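Local atomic coordinates of hypothetical protein aq_1956 (PDB entry 2YVT), a protein that is of unknown function but, judged by its family, is probably a metallophosphoesterase of the calcineurin superfamily. Residues G132-L143 / L171-T182. Residues are numbered along the deposited sequence; the frame is centred on the assembly and turned at random.
Sequences GEFEVIGFGGLL and LKPRRLVTIFYT
R175 pairs its backbone with the 132-143 segment, N donating to E133 O (3.2 Å) and O accepting E135 N. Its side chain bends at chi3 (64°), laying the guanidinium with F134 CE1 over its centre; NH1 donates to E133 OE2 (3.1 Å) from above the carboxylate plane. E214 and the L249 carbonyl take NH2. The neighbouring R174 turns its guanidinium edge to F134 O: NH1 donates at 3.0 Å, NE more weakly, and water 1 joins NH1 to G132 N. E135 OE2 lies 3.6 Å from R174 NE but well outside the guanidinium plane, a purely electrostatic salt bridge. With an alanine at R174, F134 O would probably lose both donors and E135 its closest positive charge. From there strands 134-139 and 175-180 run parallel (18° apart): E135 and I137 each donate and accept, F139 N closes the series on I179 O, and V177 N to E135 O (2.9 Å, 176°) is almost straight. Beyond the strands, T182 OG1 donates to G141 O on a lone pair (3.0 Å) and accepts L143 N (2.9 Å). Water 2 donates to F139 O and G141 O and accepts T182 N. Side chains and water thus satisfy backbone groups where main-chain pairing gives out.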
ATOM      1  N   GLY A 132     -16.968  12.344   5.109  1.00 27.55           N
ATOM      2  CA  GLY A 132     -17.720  13.203   4.197  1.00 27.50           C
ATOM      3  C   GLY A 132     -16.919  14.284   3.491  1.00 27.52           C
ATOM      4  O   GLY A 132     -17.483  15.092   2.746  1.00 28.48           O
ATOM      5  N   GLU A 133     -15.604  14.300   3.711  1.00 26.34           N
ATOM      6  CA  GLU A 133     -14.738  15.349   3.161  1.00 26.85           C
ATOM      7  C   GLU A 133     -13.671  14.830   2.195  1.00 22.38           C
ATOM      8  O   GLU A 133     -13.184  15.580   1.344  1.00 21.38           O
ATOM      9  CB  GLU A 133     -14.074  16.153   4.288  1.00 28.31           C
ATOM     10  CG  GLU A 133     -13.304  17.395   3.802  1.00 31.05           C
ATOM     11  CD  GLU A 133     -13.073  18.436   4.888  1.00 30.80           C
ATOM     12  OE1 GLU A 133     -13.703  18.329   5.967  1.00 33.76           O
ATOM     13  OE2 GLU A 133     -12.263  19.369   4.654  1.00 32.68           O
ATOM     14  N   PHE A 134     -13.308  13.557   2.327  1.00 19.69           N
ATOM     15  CA  PHE A 134     -12.258  12.983   1.487  1.00 17.18           C
ATOM     16  C   PHE A 134     -12.790  11.816   0.684  1.00 15.60           C
ATOM     17  O   PHE A 134     -13.729  11.141   1.112  1.00 15.25           O
ATOM     18  CB  PHE A 134     -11.075  12.484   2.336  1.00 16.66           C
ATOM     19  CG  PHE A 134     -10.404  13.557   3.155  1.00 16.19           C
ATOM     20  CD1 PHE A 134      -9.304  14.254   2.647  1.00 16.60           C
ATOM     21  CD2 PHE A 134     -10.858  13.861   4.432  1.00 17.03           C
ATOM     22  CE1 PHE A 134      -8.676  15.243   3.400  1.00 16.78           C
ATOM     23  CE2 PHE A 134     -10.235  14.855   5.194  1.00 17.92           C
ATOM     24  CZ  PHE A 134      -9.147  15.546   4.672  1.00 17.32           C
ATOM     25  N   GLU A 135     -12.189  11.597  -0.482  1.00 14.85           N
ATOM     26  CA  GLU A 135     -12.276  10.313  -1.165  1.00 15.62           C
ATOM     27  C   GLU A 135     -10.895   9.684  -1.080  1.00 13.66           C
ATOM     28  O   GLU A 135      -9.892  10.316  -1.428  1.00 14.40           O
ATOM     29  CB  GLU A 135     -12.693  10.463  -2.636  1.00 18.97           C
ATOM     30  CG  GLU A 135     -14.147  10.919  -2.857  1.00 23.20           C
ATOM     31  CD  GLU A 135     -15.192   9.837  -2.583  1.00 26.03           C
ATOM     32  OE1 GLU A 135     -14.842   8.730  -2.122  1.00 27.02           O
ATOM     33  OE2 GLU A 135     -16.391  10.100  -2.833  1.00 28.63           O
ATOM     34  N   VAL A 136     -10.845   8.443  -0.606  1.00 10.83           N
ATOM     35  CA  VAL A 136      -9.583   7.720  -0.499  1.00 10.88           C
ATOM     36  C   VAL A 136      -9.558   6.649  -1.575  1.00 11.07           C
ATOM     37  O   VAL A 136     -10.452   5.811  -1.635  1.00 12.02           O
ATOM     38  CB  VAL A 136      -9.397   7.105   0.908  1.00 11.04           C
ATOM     39  CG1 VAL A 136      -7.984   6.554   1.077  1.00 12.05           C
ATOM     40  CG2 VAL A 136      -9.659   8.172   1.975  1.00 13.48           C
ATOM     41  N   ILE A 137      -8.545   6.709  -2.436  1.00 10.90           N
ATOM     42  CA  ILE A 137      -8.417   5.776  -3.555  1.00 11.87           C
ATOM     43  C   ILE A 137      -7.194   4.909  -3.311  1.00 10.10           C
ATOM     44  O   ILE A 137      -6.140   5.420  -2.932  1.00 11.44           O
ATOM     45  CB  ILE A 137      -8.249   6.534  -4.883  1.00 14.11           C
ATOM     46  CG1 ILE A 137      -9.480   7.405  -5.149  1.00 16.65           C
ATOM     47  CG2 ILE A 137      -8.024   5.572  -6.051  1.00 15.38           C
ATOM     48  CD1 ILE A 137      -9.258   8.387  -6.251  1.00 20.93           C
ATOM     49  N   GLY A 138      -7.333   3.603  -3.521  1.00  9.17           N
ATOM     50  CA  GLY A 138      -6.200   2.690  -3.396  1.00  8.57           C
ATOM     51  C   GLY A 138      -5.969   1.885  -4.656  1.00  8.67           C
ATOM     52  O   GLY A 138      -6.915   1.433  -5.298  1.00  8.94           O
ATOM     53  N   PHE A 139      -4.705   1.706  -5.021  1.00  7.86           N
ATOM     54  CA  PHE A 139      -4.363   0.828  -6.135  1.00  8.14           C
ATOM     55  C   PHE A 139      -3.007   0.210  -5.808  1.00  8.28           C
ATOM     56  O   PHE A 139      -1.965   0.875  -5.871  1.00  8.58           O
ATOM     57  CB  PHE A 139      -4.336   1.608  -7.465  1.00  8.95           C
ATOM     58  CG  PHE A 139      -4.531   0.739  -8.695  1.00  7.71           C
ATOM     59  CD1 PHE A 139      -5.498   1.080  -9.647  1.00  8.77           C
ATOM     60  CD2 PHE A 139      -3.769  -0.409  -8.901  1.00  8.63           C
ATOM     61  CE1 PHE A 139      -5.700   0.295 -10.789  1.00  9.06           C
ATOM     62  CE2 PHE A 139      -3.958  -1.210 -10.038  1.00  9.01           C
ATOM     63  CZ  PHE A 139      -4.924  -0.850 -10.990  1.00  8.74           C
ATOM     64  N   GLY A 140      -3.045  -1.056  -5.404  1.00  7.45           N
ATOM     65  CA  GLY A 140      -1.850  -1.764  -4.963  1.00  8.02           C
ATOM     66  C   GLY A 140      -1.067  -2.457  -6.062  1.00  7.60           C
ATOM     67  O   GLY A 140      -1.331  -2.282  -7.259  1.00  8.15           O
ATOM     68  N   GLY A 141      -0.081  -3.238  -5.645  1.00  7.25           N
ATOM     69  CA  GLY A 141       0.765  -3.959  -6.583  1.00  7.63           C
ATOM     70  C   GLY A 141       1.848  -3.100  -7.199  1.00  7.39           C
ATOM     71  O   GLY A 141       1.853  -1.875  -7.052  1.00  7.88           O
ATOM     72  N   LEU A 142       2.769  -3.754  -7.897  1.00  7.24           N
ATOM     73  CA  LEU A 142       3.834  -3.058  -8.616  1.00  7.13           C
ATOM     74  C   LEU A 142       3.275  -2.545  -9.930  1.00  8.86           C
ATOM     75  O   LEU A 142       2.823  -3.326 -10.764  1.00  8.63           O
ATOM     76  CB  LEU A 142       5.008  -4.002  -8.870  1.00  9.09           C
ATOM     77  CG  LEU A 142       6.271  -3.317  -9.397  1.00 10.88           C
ATOM     78  CD1 LEU A 142       6.912  -2.422  -8.330  1.00 13.14           C
ATOM     79  CD2 LEU A 142       7.249  -4.369  -9.885  1.00 13.41           C
ATOM     80  N   LEU A 143       3.296  -1.228 -10.105  1.00  8.69           N
ATOM     81  CA  LEU A 143       2.805  -0.620 -11.345  1.00  8.42           C
ATOM     82  C   LEU A 143       3.988  -0.502 -12.293  1.00  9.40           C
ATOM     83  O   LEU A 143       5.078  -0.052 -11.909  1.00 10.98           O
ATOM     84  CB  LEU A 143       2.129   0.730 -11.075  1.00  8.88           C
ATOM     85  CG  LEU A 143       1.070   0.691  -9.959  1.00  9.26           C
ATOM     86  CD1 LEU A 143       0.314   2.004  -9.851  1.00 11.49           C
ATOM     87  CD2 LEU A 143       0.100  -0.503 -10.118  1.00  9.70           C
ATOM     88  N   LEU A 171     -16.763  10.118  -9.320  1.00 31.05           N
ATOM     89  CA  LEU A 171     -16.966  10.192  -7.872  1.00 31.13           C
ATOM     90  C   LEU A 171     -17.443  11.557  -7.390  1.00 32.00           C
ATOM     91  O   LEU A 171     -17.290  12.567  -8.085  1.00 31.34           O
ATOM     92  CB  LEU A 171     -15.676   9.825  -7.127  1.00 30.21           C
ATOM     93  CG  LEU A 171     -14.979   8.485  -7.380  1.00 29.54           C
ATOM     94  CD1 LEU A 171     -13.721   8.386  -6.525  1.00 29.27           C
ATOM     95  CD2 LEU A 171     -15.900   7.309  -7.119  1.00 29.47           C
ATOM     96  N   LYS A 172     -18.019  11.566  -6.187  1.00 33.31           N
ATOM     97  CA  LYS A 172     -18.352  12.798  -5.475  1.00 34.80           C
ATOM     98  C   LYS A 172     -17.110  13.692  -5.385  1.00 34.32           C
ATOM     99  O   LYS A 172     -16.038  13.220  -4.998  1.00 34.90           O
ATOM    100  CB  LYS A 172     -18.866  12.486  -4.065  1.00 34.68           C
ATOM    101  CG  LYS A 172     -20.130  11.639  -4.008  1.00 35.88           C
ATOM    102  CD  LYS A 172     -20.454  11.247  -2.573  1.00 35.22           C
ATOM    103  CE  LYS A 172     -21.679  10.347  -2.502  1.00 36.38           C
ATOM    104  NZ  LYS A 172     -22.048  10.031  -1.095  1.00 36.38           N
ATOM    105  N   PRO A 173     -17.248  14.979  -5.760  1.00 34.05           N
ATOM    106  CA  PRO A 173     -16.121  15.916  -5.698  1.00 33.25           C
ATOM    107  C   PRO A 173     -15.675  16.196  -4.259  1.00 31.48           C
ATOM    108  O   PRO A 173     -16.388  16.846  -3.493  1.00 32.36           O
ATOM    109  CB  PRO A 173     -16.673  17.181  -6.369  1.00 33.92           C
ATOM    110  CG  PRO A 173     -18.154  17.080  -6.230  1.00 34.25           C
ATOM    111  CD  PRO A 173     -18.473  15.615  -6.281  1.00 34.49           C
ATOM    112  N   ARG A 174     -14.503  15.681  -3.899  1.00 29.30           N
ATOM    113  CA  ARG A 174     -13.967  15.809  -2.547  1.00 26.25           C
ATOM    114  C   ARG A 174     -12.446  15.915  -2.599  1.00 22.81           C
ATOM    115  O   ARG A 174     -11.850  15.804  -3.670  1.00 22.21           O
ATOM    116  CB  ARG A 174     -14.387  14.602  -1.701  1.00 28.32           C
ATOM    117  CG  ARG A 174     -15.811  14.681  -1.181  1.00 30.81           C
ATOM    118  CD  ARG A 174     -16.509  13.348  -1.279  1.00 33.05           C
ATOM    119  NE  ARG A 174     -16.172  12.459  -0.176  1.00 34.58           N
ATOM    120  CZ  ARG A 174     -17.024  12.073   0.770  1.00 34.51           C
ATOM    121  NH1 ARG A 174     -16.614  11.258   1.724  1.00 33.99           N
ATOM    122  NH2 ARG A 174     -18.285  12.492   0.765  1.00 35.71           N
ATOM    123  N   ARG A 175     -11.825  16.134  -1.445  1.00 19.44           N
ATOM    124  CA  ARG A 175     -10.373  16.148  -1.351  1.00 17.64           C
ATOM    125  C   ARG A 175      -9.871  14.717  -1.557  1.00 17.13           C
ATOM    126  O   ARG A 175     -10.350  13.786  -0.914  1.00 17.49           O
ATOM    127  CB  ARG A 175      -9.920  16.705  -0.002  1.00 16.43           C
ATOM    128  CG  ARG A 175     -10.365  18.143   0.232  1.00 15.25           C
ATOM    129  CD  ARG A 175     -10.198  18.547   1.672  1.00 16.51           C
ATOM    130  NE  ARG A 175      -8.791  18.546   2.064  1.00 16.97           N
ATOM    131  CZ  ARG A 175      -8.352  18.787   3.294  1.00 17.55           C
ATOM    132  NH1 ARG A 175      -9.211  19.059   4.270  1.00 19.55           N
ATOM    133  NH2 ARG A 175      -7.050  18.752   3.546  1.00 16.85           N
ATOM    134  N   LEU A 176      -8.919  14.554  -2.464  1.00 16.22           N
ATOM    135  CA  LEU A 176      -8.514  13.230  -2.902  1.00 16.13           C
ATOM    136  C   LEU A 176      -7.221  12.787  -2.232  1.00 15.39           C
ATOM    137  O   LEU A 176      -6.212  13.496  -2.283  1.00 15.06           O
ATOM    138  CB  LEU A 176      -8.354  13.224  -4.425  1.00 18.12           C
ATOM    139  CG  LEU A 176      -8.078  11.907  -5.133  1.00 19.92           C
ATOM    140  CD1 LEU A 176      -9.203  10.945  -4.819  1.00 20.79           C
ATOM    141  CD2 LEU A 176      -7.953  12.144  -6.634  1.00 18.74           C
ATOM    142  N   VAL A 177      -7.264  11.609  -1.612  1.00 13.91           N
ATOM    143  CA  VAL A 177      -6.072  10.967  -1.064  1.00 13.90           C
ATOM    144  C   VAL A 177      -5.885   9.655  -1.813  1.00 13.29           C
ATOM    145  O   VAL A 177      -6.795   8.823  -1.841  1.00 13.96           O
ATOM    146  CB  VAL A 177      -6.197  10.696   0.452  1.00 13.29           C
ATOM    147  CG1 VAL A 177      -4.984   9.910   0.978  1.00 14.67           C
ATOM    148  CG2 VAL A 177      -6.362  12.012   1.226  1.00 15.36           C
ATOM    149  N   THR A 178      -4.722   9.484  -2.437  1.00 11.64           N
ATOM    150  CA  THR A 178      -4.433   8.247  -3.178  1.00 11.19           C
ATOM    151  C   THR A 178      -3.368   7.456  -2.438  1.00 11.11           C
ATOM    152  O   THR A 178      -2.444   8.030  -1.859  1.00 13.95           O
ATOM    153  CB  THR A 178      -3.969   8.517  -4.625  1.00 11.72           C
ATOM    154  OG1 THR A 178      -2.819   9.368  -4.604  1.00 11.82           O
ATOM    155  CG2 THR A 178      -5.083   9.196  -5.443  1.00 13.01           C
ATOM    156  N   ILE A 179      -3.524   6.141  -2.428  1.00  9.32           N
ATOM    157  CA  ILE A 179      -2.588   5.256  -1.752  1.00  8.29           C
ATOM    158  C   ILE A 179      -2.152   4.201  -2.748  1.00  8.32           C
ATOM    159  O   ILE A 179      -2.990   3.470  -3.278  1.00  9.46           O
ATOM    160  CB  ILE A 179      -3.222   4.575  -0.515  1.00  7.99           C
ATOM    161  CG1 ILE A 179      -3.879   5.616   0.405  1.00  8.63           C
ATOM    162  CG2 ILE A 179      -2.165   3.764   0.253  1.00  9.55           C
ATOM    163  CD1 ILE A 179      -4.715   5.026   1.520  1.00  9.66           C
ATOM    164  N   PHE A 180      -0.846   4.144  -3.010  1.00  8.28           N
ATOM    165  CA  PHE A 180      -0.278   3.205  -3.977  1.00  8.81           C
ATOM    166  C   PHE A 180       0.849   2.440  -3.323  1.00  8.06           C
ATOM    167  O   PHE A 180       1.596   3.002  -2.526  1.00  9.37           O
ATOM    168  CB  PHE A 180       0.315   3.940  -5.193  1.00 10.43           C
ATOM    169  CG  PHE A 180      -0.651   4.846  -5.898  1.00 10.81           C
ATOM    170  CD1 PHE A 180      -1.792   4.340  -6.512  1.00 12.53           C
ATOM    171  CD2 PHE A 180      -0.405   6.213  -5.953  1.00 12.30           C
ATOM    172  CE1 PHE A 180      -2.689   5.195  -7.166  1.00 12.19           C
ATOM    173  CE2 PHE A 180      -1.284   7.073  -6.605  1.00 12.61           C
ATOM    174  CZ  PHE A 180      -2.426   6.563  -7.215  1.00 12.44           C
ATOM    175  N   TYR A 181       0.994   1.162  -3.668  1.00  7.88           N
ATOM    176  CA  TYR A 181       2.213   0.459  -3.300  1.00  7.97           C
ATOM    177  C   TYR A 181       3.415   1.104  -4.007  1.00  7.84           C
ATOM    178  O   TYR A 181       4.458   1.342  -3.403  1.00  8.82           O
ATOM    179  CB  TYR A 181       2.108  -1.031  -3.643  1.00  9.14           C
ATOM    180  CG  TYR A 181       3.412  -1.766  -3.489  1.00  8.33           C
ATOM    181  CD1 TYR A 181       3.944  -2.020  -2.224  1.00  8.49           C
ATOM    182  CD2 TYR A 181       4.123  -2.206  -4.610  1.00  8.62           C
ATOM    183  CE1 TYR A 181       5.153  -2.706  -2.075  1.00  8.44           C
ATOM    184  CE2 TYR A 181       5.325  -2.901  -4.477  1.00  7.76           C
ATOM    185  CZ  TYR A 181       5.837  -3.142  -3.210  1.00  9.54           C
ATOM    186  OH  TYR A 181       7.024  -3.811  -3.075  1.00 10.71           O
ATOM    187  N   THR A 182       3.249   1.387  -5.296  1.00  8.23           N
ATOM    188  CA  THR A 182       4.338   1.904  -6.116  1.00  7.48           C
ATOM    189  C   THR A 182       4.443   3.425  -6.009  1.00  8.15           C
ATOM    190  O   THR A 182       3.450   4.127  -6.218  1.00  8.25           O
ATOM    191  CB  THR A 182       4.141   1.498  -7.579  1.00  8.22           C
ATOM    192  OG1 THR A 182       4.019   0.083  -7.657  1.00  8.83           O
ATOM    193  CG2 THR A 182       5.322   1.938  -8.433  1.00  7.71           C
TER
HETATM  194  O   HOH W   1     -17.385   9.812   3.886  1.00 36.81           O
HETATM  195  O   HOH W   2       0.654   0.476  -6.539  1.00  9.02           O